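Local atomic coordinates of uncharacterized protein (Thermus thermophilus HB8, PDB entry 6SCE), a protein that probably cuts DNA as part of Type III CRISPR defence, once switched on by a cyclic oligoadenylate signal. Residues L109-R114 with S349-L354; P286-G291 with R371-H376; R584-A589 with N602-A607. All coordinates share one frame; numbering follows the deposited sequence.

Contact 1 joins the chain's two Rossmann-like units, contact 2 lies within the second of them, and contact 3 lies in a separate sheet that carries a probable nuclease fold. Only contact 1 touches the bound adenylate nucleotides of chain B, where L109-R114 of the first unit meets S349-L354 of the second. Helix 354-370 links it to contact 2, starting at L354 and ending just before R371. Contact 2 sits at the surface; its nearest atom is about 15 Å from the nucleotides, and its centre is 28 Å from that of contact 1. The nearest atom of contact 3 is about 10 Å from the bound nucleic acid. Its centre lies 38 Å from that of contact 1 and 44 Å from that of contact 2.

Contact 1. Residues L109-R114 with S349-L354; sequences LVEGHR and SGPWAL. With nucleotides of chain B.
P351 presses its ring against E111, H113 and R114 at once, its CG lying 3.4 Å from E111 OE2 and its CB meeting the CB of H113. A rigid, compact proline suits this spot, since its ring carries no polar group and fits against all three residues. Beside it the CG methylene of E111 packs on W352 CB at 3.6 Å. R114 starts with CG anti to its backbone nitrogen (chi1 171°) and then bends twice, which brings the guanidinium round to the indole rim. There W352 CZ3 lies over one guanidinium face, NH1 is 3.6 Å from W352 CH2, and the two planes stand 73° apart. NH2 of R114 gives a hydrogen bond to S349 O (3.3 Å), tilted from the carbonyl plane; a water joins NH1 to the same oxygen, and NE makes a salt bridge with E324. G350 lies close over one face of the indole, where a residue without a side chain leaves room for the ring.

Behind this packing, E111 positions H113, which itself touches the nucleotides: OE1 receives ND1 in an almost straight bond (2.8 Å, 173°), and OE2 receives the backbone N of H113 at 2.9 Å from above the carboxylate plane. The imidazole is therefore fixed in rotation; its NE2 and O2' of A2 of chain B share a 2.7 Å hydrogen bond, and O4' of A3 of chain B lies over one face. The H113 carbonyl adds a weak bond from N6 of A3 of chain B. A loop following a strand of one Rossmann-like unit thus joins a pre-helix loop of the other around bound adenylate, as expected of a cyclic oligoadenylate pocket between paired CARF domains.

Contact 2. Residues P286-G291 with R371-H376; sequences PLPQEG and RGHPVH
H373 and R371 together grip the loop backbone from P288 to G291, and most of what they touch is main chain. By polar contact, R371 NH2 reaches Q289 O at 2.8 Å, but the bond is bent to 123° and weak. A firmer bond stays within 371-376: R371 NE donates to H373 NE2 over 3.0 Å, from well out of the imidazole plane. An arginine serves both purposes because NE and NH2 can address separate partners; the bend at its third torsion (chi3 61°) turns the guanidinium round so that they can, with P288 O over one of its faces.

By van der Waals contact with its faces, the H373 ring lies between the E290-G291 peptide and R371 CB. E290 C sits over the ring centre, 3.8 Å above its plane. R371 CB lies against the opposite face, 3.7 Å from the plane.

By apolar packing, P288 CB meets H373 CD2 at 4.2 Å, and G291 CA approaches P374 CD at 4.5 Å. Glycine fits here, for it lets the two backbones close to 4.5 Å between the CA atoms of G291 and H373.

P374 and H376 then pair by backbone hydrogen bonds with L293, so the contact sits where helix 354-370 hands over to strand 375-378, against the loop that leads into its neighbour, strand 293-297.

Contact 3. Residues R584-A589 with N602-A607; sequences RGLMVA and NLVYMA
M587 and Y605, paired in register on adjacent strands, point the same way and lie side by side, with the M587 CG methylene 4.2 Å from the centroid of the Y605 ring, 20° off its normal, in a CH-pi contact. The first torsion of M587 (chi1 -44°) sets CG beside the backbone nitrogen and over the ring; the two later bends only steer the selenium onward. On the same face the bump is L603 and the hollow is G585: L603 CD2 settles 3.6 Å from G585 CA, in the space that a residue with no side chain provides. A589 and A607, with CB atoms 4.5 Å apart, keep this face low where helix 561-579 crosses it and L564 meets A589.

The backbones run parallel, 23° apart, and zip together through five hydrogen bonds, from G585 N to N602 O (2.9 Å) at one end to A589 N to M606 O (3.0 Å) at the other. Strand 551-558 flanks 584-592 on its other side, an arrangement consistent with the mixed core sheet of a PD-(D/E)XK-like nuclease domain.

On the reverse face L586 is the wedge. Its branched end puts CD1 into the gap between V604 CG1, at 4.1 Å, and the selenium of M606, a selenomethionine in this crystal as M587 is, at 3.6 Å. Beyond the selenium the M606 chain leads off, and the side chain also meets L623 and A626 of helix 623-627, while W553 lies against both L586 and V604.

Contact 1. Residues L109-R114 with S349-L354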
loop_
_atom_site.group_PDB
_atom_site.type_symbol
_atom_site.label_atom_id
_atom_site.label_comp_id
_atom_site.label_asym_id
_atom_site.label_seq_id
_atom_site.Cartn_x
_atom_site.Cartn_y
_atom_site.Cartn_z
ATOM N N LEU A 109 -2.053 22.049 1.603
ATOM C CA LEU A 109 -2.240 20.596 1.791
ATOM C C LEU A 109 -2.826 20.423 3.172
ATOM O O LEU A 109 -2.632 21.289 4.033
ATOM C CB LEU A 109 -0.872 19.900 1.873
ATOM C CG LEU A 109 0.161 20.127 0.818
ATOM C CD1 LEU A 109 1.430 19.380 1.127
ATOM C CD2 LEU A 109 -0.470 19.637 -0.486
ATOM N N VAL A 110 -3.464 19.287 3.415
ATOM C CA VAL A 110 -3.840 18.878 4.770
ATOM C C VAL A 110 -3.123 17.565 5.048
ATOM O O VAL A 110 -3.167 16.621 4.252
ATOM C CB VAL A 110 -5.362 18.783 4.973
ATOM C CG1 VAL A 110 -5.971 20.159 4.832
ATOM C CG2 VAL A 110 -6.050 17.834 3.979
ATOM N N GLU A 111 -2.414 17.520 6.165
ATOM C CA GLU A 111 -1.479 16.460 6.453
ATOM C C GLU A 111 -1.830 15.830 7.797
ATOM O O GLU A 111 -1.691 16.469 8.841
ATOM C CB GLU A 111 -0.083 17.091 6.402
ATOM C CG GLU A 111 1.006 16.384 7.160
ATOM C CD GLU A 111 1.068 14.903 6.879
ATOM O OE1 GLU A 111 1.017 14.521 5.646
ATOM O OE2 GLU A 111 1.188 14.174 7.916
ATOM N N GLY A 112 -2.314 14.590 7.769
ATOM C CA GLY A 112 -2.754 13.906 8.977
ATOM C C GLY A 112 -2.168 12.538 9.171
ATOM O O GLY A 112 -2.848 11.616 9.666
ATOM N N HIS A 113 -0.904 12.392 8.821
ATOM C CA HIS A 113 -0.311 11.100 8.782
ATOM C C HIS A 113 0.505 10.725 10.022
ATOM O O HIS A 113 1.095 9.661 10.049
ATOM C CB HIS A 113 0.530 10.981 7.524
ATOM C CG HIS A 113 -0.289 10.976 6.265
ATOM N ND1 HIS A 113 -0.374 12.061 5.431
ATOM C CD2 HIS A 113 -1.033 10.001 5.699
ATOM C CE1 HIS A 113 -1.150 11.759 4.400
ATOM N NE2 HIS A 113 -1.561 10.518 4.542
ATOM N N ARG A 114 0.539 11.580 11.037
ATOM C CA ARG A 114 1.176 11.197 12.306
ATOM C C ARG A 114 0.124 10.799 13.358
ATOM O O ARG A 114 -0.763 11.584 13.706
ATOM C CB ARG A 114 2.064 12.349 12.799
ATOM C CG ARG A 114 2.630 12.168 14.217
ATOM C CD ARG A 114 3.541 10.972 14.416
ATOM N NE ARG A 114 4.793 10.937 13.644
ATOM C CZ ARG A 114 5.895 11.647 13.868
ATOM N NH1 ARG A 114 5.962 12.554 14.849
ATOM N NH2 ARG A 114 6.954 11.447 13.098
ATOM N N SER A 349 11.608 14.960 10.720
ATOM C CA SER A 349 10.956 15.120 12.007
ATOM C C SER A 349 9.570 14.490 11.978
ATOM O O SER A 349 9.136 13.908 12.961
ATOM C CB SER A 349 10.836 16.604 12.381
ATOM O OG SER A 349 12.118 17.204 12.435
ATOM N N GLY A 350 8.888 14.576 10.835
ATOM C CA GLY A 350 7.580 13.937 10.716
ATOM C C GLY A 350 7.067 14.002 9.282
ATOM O O GLY A 350 7.708 14.589 8.411
ATOM N N PRO A 351 5.881 13.430 9.057
ATOM C CA PRO A 351 5.363 13.356 7.678
ATOM C C PRO A 351 4.941 14.680 7.096
ATOM O O PRO A 351 4.673 14.764 5.904
ATOM C CB PRO A 351 4.185 12.381 7.806
ATOM C CG PRO A 351 3.775 12.416 9.233
ATOM C CD PRO A 351 5.106 12.580 9.969
ATOM N N TRP A 352 4.882 15.718 7.928
ATOM C CA TRP A 352 4.572 17.069 7.488
ATOM C C TRP A 352 5.781 17.826 6.996
ATOM O O TRP A 352 5.635 18.957 6.562
ATOM C CB TRP A 352 3.972 17.882 8.664
ATOM C CG TRP A 352 4.978 17.946 9.822
ATOM C CD1 TRP A 352 6.012 18.840 9.975
ATOM C CD2 TRP A 352 5.053 17.053 10.938
ATOM N NE1 TRP A 352 6.737 18.531 11.110
ATOM C CE2 TRP A 352 6.157 17.458 11.729
ATOM C CE3 TRP A 352 4.284 15.965 11.356
ATOM C CZ2 TRP A 352 6.506 16.809 12.909
ATOM C CZ3 TRP A 352 4.640 15.314 12.529
ATOM C CH2 TRP A 352 5.742 15.739 13.287
ATOM N N ALA A 353 6.967 17.235 7.063
ATOM C CA ALA A 353 8.205 18.031 6.992
ATOM C C ALA A 353 8.700 18.311 5.570
ATOM O O ALA A 353 9.803 17.933 5.187
ATOM C CB ALA A 353 9.278 17.385 7.824
ATOM N N LEU A 354 7.845 18.995 4.816
ATOM C CA LEU A 354 8.105 19.382 3.444
ATOM C C LEU A 354 9.404 20.188 3.378
ATOM O O LEU A 354 10.260 19.941 2.547
ATOM C CB LEU A 354 6.945 20.218 2.958
ATOM C CG LEU A 354 7.025 20.798 1.567
ATOM C CD1 LEU A 354 5.630 21.093 1.039
ATOM C CD2 LEU A 354 7.898 22.049 1.507
ATOM P P A B 3 -1.087 11.495 0.653
ATOM O OP1 A B 3 -0.641 12.887 1.066
ATOM O OP2 A B 3 -1.550 11.420 -0.777
ATOM O "O5'" A B 3 0.099 10.476 0.912
ATOM C "C5'" A B 3 -0.069 9.051 0.909
ATOM C "C4'" A B 3 1.306 8.446 1.069
ATOM O "O4'" A B 3 1.851 8.803 2.375
ATOM C "C3'" A B 3 1.374 6.926 0.978
ATOM O "O3'" A B 3 2.414 6.619 0.069
ATOM C "C2'" A B 3 1.711 6.507 2.418
ATOM O "O2'" A B 3 2.418 5.290 2.511
ATOM C "C1'" A B 3 2.552 7.693 2.873
ATOM N N9 A B 3 2.630 7.840 4.308
ATOM C C8 A B 3 1.575 7.828 5.189
ATOM N N7 A B 3 1.962 8.024 6.434
ATOM C C5 A B 3 3.332 8.211 6.348
ATOM C C6 A B 3 4.308 8.477 7.327
ATOM N N6 A B 3 4.015 8.644 8.614
ATOM N N1 A B 3 5.583 8.630 6.898
ATOM C C2 A B 3 5.851 8.499 5.593
ATOM N N3 A B 3 5.016 8.241 4.578
ATOM C C4 A B 3 3.757 8.107 5.038
ATOM P P A B 2 -6.887 10.168 -1.716
ATOM O OP1 A B 2 -7.781 9.039 -1.311
ATOM O OP2 A B 2 -7.434 11.497 -2.164
ATOM O "O5'" A B 2 -5.905 10.449 -0.478
ATOM C "C5'" A B 2 -5.095 11.648 -0.503
ATOM C "C4'" A B 2 -4.298 11.736 0.774
ATOM O "O4'" A B 2 -5.219 11.942 1.879
ATOM C "C3'" A B 2 -3.463 10.512 1.127
ATOM O "O3'" A B 2 -2.187 10.886 1.642
ATOM C "C2'" A B 2 -4.277 9.844 2.232
ATOM O "O2'" A B 2 -3.468 9.125 3.137
ATOM C "C1'" A B 2 -4.895 11.054 2.917
ATOM N N9 A B 2 -6.073 10.773 3.715
ATOM C C8 A B 2 -6.906 9.681 3.627
ATOM N N7 A B 2 -7.846 9.694 4.538
ATOM C C5 A B 2 -7.610 10.843 5.279
ATOM C C6 A B 2 -8.258 11.405 6.396
ATOM N N6 A B 2 -9.270 10.823 7.035
ATOM N N1 A B 2 -7.785 12.588 6.855
ATOM C C2 A B 2 -6.701 13.112 6.266
ATOM N N3 A B 2 -6.001 12.669 5.220
ATOM C C4 A B 2 -6.513 11.512 4.776
HETATM O O HOH W 1 8.535 13.357 15.616
#

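Contact 2. Residues P286-G291 with R371-H376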
loop_
_atom_site.group_PDB
_atom_site.type_symbol
_atom_site.label_atom_id
_atom_site.label_comp_id
_atom_site.label_asym_id
_atom_site.label_seq_id
_atom_site.Cartn_x
_atom_site.Cartn_y
_atom_site.Cartn_z
ATOM N N PRO A 286 25.598 13.717 2.744
ATOM C CA PRO A 286 26.877 13.864 2.021
ATOM C C PRO A 286 26.621 14.242 0.581
ATOM O O PRO A 286 25.661 13.729 -0.019
ATOM C CB PRO A 286 27.495 12.454 2.064
ATOM C CG PRO A 286 26.776 11.725 3.138
ATOM C CD PRO A 286 25.425 12.376 3.326
ATOM N N LEU A 287 27.463 15.115 0.029
ATOM C CA LEU A 287 27.362 15.509 -1.372
ATOM C C LEU A 287 27.668 14.303 -2.246
ATOM O O LEU A 287 28.389 13.394 -1.821
ATOM C CB LEU A 287 28.304 16.686 -1.701
ATOM C CG LEU A 287 27.954 18.025 -1.031
ATOM C CD1 LEU A 287 28.844 19.145 -1.547
ATOM C CD2 LEU A 287 26.483 18.402 -1.241
ATOM N N PRO A 288 27.043 14.236 -3.427
ATOM C CA PRO A 288 27.235 13.103 -4.293
ATOM C C PRO A 288 28.596 13.141 -4.974
ATOM O O PRO A 288 29.082 14.215 -5.303
ATOM C CB PRO A 288 26.134 13.270 -5.335
ATOM C CG PRO A 288 25.874 14.723 -5.366
ATOM C CD PRO A 288 26.049 15.174 -3.960
ATOM N N GLN A 289 29.179 11.972 -5.167
ATOM C CA GLN A 289 30.467 11.835 -5.851
ATOM C C GLN A 289 30.355 11.165 -7.212
ATOM O O GLN A 289 31.256 11.293 -8.037
ATOM C CB GLN A 289 31.429 11.048 -4.972
ATOM C CG GLN A 289 31.750 11.768 -3.683
ATOM C CD GLN A 289 33.008 11.256 -3.043
ATOM O OE1 GLN A 289 34.047 11.921 -3.084
ATOM N NE2 GLN A 289 32.934 10.056 -2.463
ATOM N N GLU A 290 29.240 10.489 -7.466
ATOM C CA GLU A 290 29.123 9.579 -8.593
ATOM C C GLU A 290 27.667 9.545 -9.054
ATOM O O GLU A 290 26.774 9.481 -8.227
ATOM C CB GLU A 290 29.537 8.198 -8.101
ATOM C CG GLU A 290 30.234 7.326 -9.116
ATOM C CD GLU A 290 30.763 6.046 -8.504
ATOM O OE1 GLU A 290 30.524 5.797 -7.300
ATOM O OE2 GLU A 290 31.423 5.289 -9.237
ATOM N N GLY A 291 27.436 9.620 -10.357
ATOM C CA GLY A 291 26.103 9.506 -10.922
ATOM C C GLY A 291 25.898 8.181 -11.625
ATOM O O GLY A 291 26.870 7.449 -11.842
ATOM N N ARG A 371 28.281 18.932 -11.169
ATOM C CA ARG A 371 29.200 17.883 -11.584
ATOM C C ARG A 371 28.731 17.057 -12.768
ATOM O O ARG A 371 29.430 16.138 -13.188
ATOM C CB ARG A 371 29.477 16.947 -10.415
ATOM C CG ARG A 371 30.291 17.584 -9.303
ATOM C CD ARG A 371 30.323 16.696 -8.072
ATOM N NE ARG A 371 30.935 15.394 -8.334
ATOM C CZ ARG A 371 32.131 14.996 -7.895
ATOM N NH1 ARG A 371 32.902 15.790 -7.154
ATOM N NH2 ARG A 371 32.560 13.779 -8.201
ATOM N N GLY A 372 27.556 17.356 -13.302
ATOM C CA GLY A 372 27.022 16.603 -14.427
ATOM C C GLY A 372 26.458 15.226 -14.105
ATOM O O GLY A 372 26.224 14.441 -15.020
ATOM N N HIS A 373 26.201 14.931 -12.829
ATOM C CA HIS A 373 25.535 13.659 -12.455
ATOM C C HIS A 373 24.047 13.734 -12.810
ATOM O O HIS A 373 23.372 14.659 -12.368
ATOM C CB HIS A 373 25.644 13.404 -10.959
ATOM C CG HIS A 373 27.050 13.328 -10.455
ATOM N ND1 HIS A 373 28.076 12.783 -11.194
ATOM C CD2 HIS A 373 27.597 13.716 -9.279
ATOM C CE1 HIS A 373 29.200 12.858 -10.507
ATOM N NE2 HIS A 373 28.936 13.408 -9.336
ATOM N N PRO A 374 23.535 12.779 -13.614
ATOM C CA PRO A 374 22.091 12.695 -13.806
ATOM C C PRO A 374 21.384 12.585 -12.447
ATOM O O PRO A 374 21.810 11.796 -11.600
ATOM C CB PRO A 374 21.911 11.408 -14.598
ATOM C CG PRO A 374 23.217 11.186 -15.281
ATOM C CD PRO A 374 24.253 11.732 -14.360
ATOM N N VAL A 375 20.342 13.378 -12.245
ATOM C CA VAL A 375 19.603 13.361 -10.992
ATOM C C VAL A 375 18.190 12.894 -11.247
ATOM O O VAL A 375 17.413 13.631 -11.852
ATOM C CB VAL A 375 19.511 14.758 -10.363
ATOM C CG1 VAL A 375 18.809 14.669 -9.008
ATOM C CG2 VAL A 375 20.876 15.347 -10.183
ATOM N N HIS A 376 17.857 11.699 -10.766
ATOM C CA HIS A 376 16.500 11.147 -10.884
ATOM C C HIS A 376 15.744 11.398 -9.571
ATOM O O HIS A 376 16.296 11.255 -8.485
ATOM C CB HIS A 376 16.532 9.651 -11.168
ATOM C CG HIS A 376 17.194 9.295 -12.461
ATOM N ND1 HIS A 376 16.481 9.052 -13.615
ATOM C CD2 HIS A 376 18.497 9.150 -12.784
ATOM C CE1 HIS A 376 17.326 8.765 -14.593
ATOM N NE2 HIS A 376 18.552 8.814 -14.117
#

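Contact 3. Residues R584-A589 with N602-A607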
loop_
_atom_site.group_PDB
_atom_site.type_symbol
_atom_site.label_atom_id
_atom_site.label_comp_id
_atom_site.label_asym_id
_atom_site.label_seq_id
_atom_site.Cartn_x
_atom_site.Cartn_y
_atom_site.Cartn_z
ATOM N N ARG A 584 -1.594 -8.883 -6.959
ATOM C CA ARG A 584 -2.738 -9.775 -7.085
ATOM C C ARG A 584 -2.367 -11.172 -6.626
ATOM O O ARG A 584 -1.194 -11.498 -6.482
ATOM C CB ARG A 584 -3.213 -9.853 -8.543
ATOM C CG ARG A 584 -3.586 -8.524 -9.179
ATOM C CD ARG A 584 -4.851 -7.928 -8.598
ATOM N NE ARG A 584 -5.105 -6.616 -9.203
ATOM C CZ ARG A 584 -5.707 -6.414 -10.377
ATOM N NH1 ARG A 584 -6.178 -7.437 -11.104
ATOM N NH2 ARG A 584 -5.850 -5.168 -10.835
ATOM N N GLY A 585 -3.389 -11.988 -6.408
ATOM C CA GLY A 585 -3.172 -13.380 -6.030
ATOM C C GLY A 585 -3.797 -14.253 -7.112
ATOM O O GLY A 585 -4.931 -14.022 -7.505
ATOM N N LEU A 586 -3.040 -15.220 -7.607
ATOM C CA LEU A 586 -3.560 -16.164 -8.590
ATOM C C LEU A 586 -3.936 -17.441 -7.840
ATOM O O LEU A 586 -3.096 -18.053 -7.197
ATOM C CB LEU A 586 -2.521 -16.444 -9.656
ATOM C CG LEU A 586 -2.997 -17.338 -10.809
ATOM C CD1 LEU A 586 -4.075 -16.638 -11.607
ATOM C CD2 LEU A 586 -1.805 -17.715 -11.679
HETATM N N MSE A 587 -5.207 -17.810 -7.917
HETATM C CA MSE A 587 -5.732 -18.941 -7.162
HETATM C C MSE A 587 -6.057 -19.999 -8.184
HETATM O O MSE A 587 -6.934 -19.791 -9.021
HETATM C CB MSE A 587 -6.989 -18.515 -6.401
HETATM C CG MSE A 587 -6.861 -17.158 -5.716
HETATM SE SE MSE A 587 -5.717 -17.370 -4.134
HETATM C CE MSE A 587 -7.014 -18.207 -2.926
ATOM N N VAL A 588 -5.332 -21.117 -8.153
ATOM C CA VAL A 588 -5.484 -22.178 -9.172
ATOM C C VAL A 588 -5.889 -23.501 -8.529
ATOM O O VAL A 588 -5.195 -24.020 -7.626
ATOM C CB VAL A 588 -4.179 -22.437 -9.968
ATOM C CG1 VAL A 588 -4.418 -23.462 -11.096
ATOM C CG2 VAL A 588 -3.632 -21.142 -10.546
ATOM N N ALA A 589 -7.002 -24.049 -9.004
ATOM C CA ALA A 589 -7.477 -25.365 -8.570
ATOM C C ALA A 589 -7.287 -26.399 -9.677
ATOM O O ALA A 589 -7.496 -26.111 -10.849
ATOM C CB ALA A 589 -8.945 -25.298 -8.182
ATOM N N ASN A 602 -8.675 -8.372 -5.429
ATOM C CA ASN A 602 -7.265 -8.584 -5.789
ATOM C C ASN A 602 -6.887 -10.034 -6.061
ATOM O O ASN A 602 -5.715 -10.331 -6.221
ATOM C CB ASN A 602 -6.313 -7.939 -4.763
ATOM C CG ASN A 602 -6.265 -8.664 -3.438
ATOM O OD1 ASN A 602 -7.062 -9.551 -3.169
ATOM N ND2 ASN A 602 -5.319 -8.258 -2.573
ATOM N N LEU A 603 -7.860 -10.930 -6.137
ATOM C CA LEU A 603 -7.558 -12.334 -6.485
ATOM C C LEU A 603 -8.183 -12.714 -7.823
ATOM O O LEU A 603 -9.197 -12.141 -8.208
ATOM C CB LEU A 603 -8.040 -13.277 -5.401
ATOM C CG LEU A 603 -7.600 -12.943 -3.976
ATOM C CD1 LEU A 603 -8.225 -13.918 -2.988
ATOM C CD2 LEU A 603 -6.082 -12.976 -3.868
ATOM N N VAL A 604 -7.542 -13.647 -8.525
ATOM C CA VAL A 604 -8.013 -14.171 -9.810
ATOM C C VAL A 604 -8.094 -15.697 -9.639
ATOM O O VAL A 604 -7.176 -16.315 -9.102
ATOM C CB VAL A 604 -7.042 -13.803 -10.960
ATOM C CG1 VAL A 604 -7.439 -14.468 -12.277
ATOM C CG2 VAL A 604 -6.968 -12.296 -11.138
ATOM N N TYR A 605 -9.214 -16.283 -10.053
ATOM C CA TYR A 605 -9.479 -17.703 -9.842
ATOM C C TYR A 605 -9.413 -18.457 -11.161
ATOM O O TYR A 605 -10.075 -18.074 -12.132
ATOM C CB TYR A 605 -10.853 -17.887 -9.223
ATOM C CG TYR A 605 -10.901 -17.428 -7.794
ATOM C CD1 TYR A 605 -11.197 -16.106 -7.474
ATOM C CD2 TYR A 605 -10.630 -18.305 -6.766
ATOM C CE1 TYR A 605 -11.240 -15.691 -6.154
ATOM C CE2 TYR A 605 -10.669 -17.901 -5.451
ATOM C CZ TYR A 605 -10.971 -16.593 -5.148
ATOM O OH TYR A 605 -11.001 -16.216 -3.828
HETATM N N MSE A 606 -8.613 -19.521 -11.190
HETATM C CA MSE A 606 -8.467 -20.341 -12.396
HETATM C C MSE A 606 -8.504 -21.805 -12.059
HETATM O O MSE A 606 -8.353 -22.207 -10.892
HETATM C CB MSE A 606 -7.140 -20.042 -13.084
HETATM C CG MSE A 606 -7.045 -18.581 -13.502
HETATM SE SE MSE A 606 -5.423 -18.331 -14.545
HETATM C CE MSE A 606 -6.088 -18.818 -16.355
ATOM N N ALA A 607 -8.702 -22.630 -13.087
ATOM C CA ALA A 607 -8.762 -24.070 -12.883
ATOM C C ALA A 607 -8.346 -24.864 -14.122
ATOM O O ALA A 607 -8.596 -24.454 -15.258
ATOM C CB ALA A 607 -10.156 -24.476 -12.431
#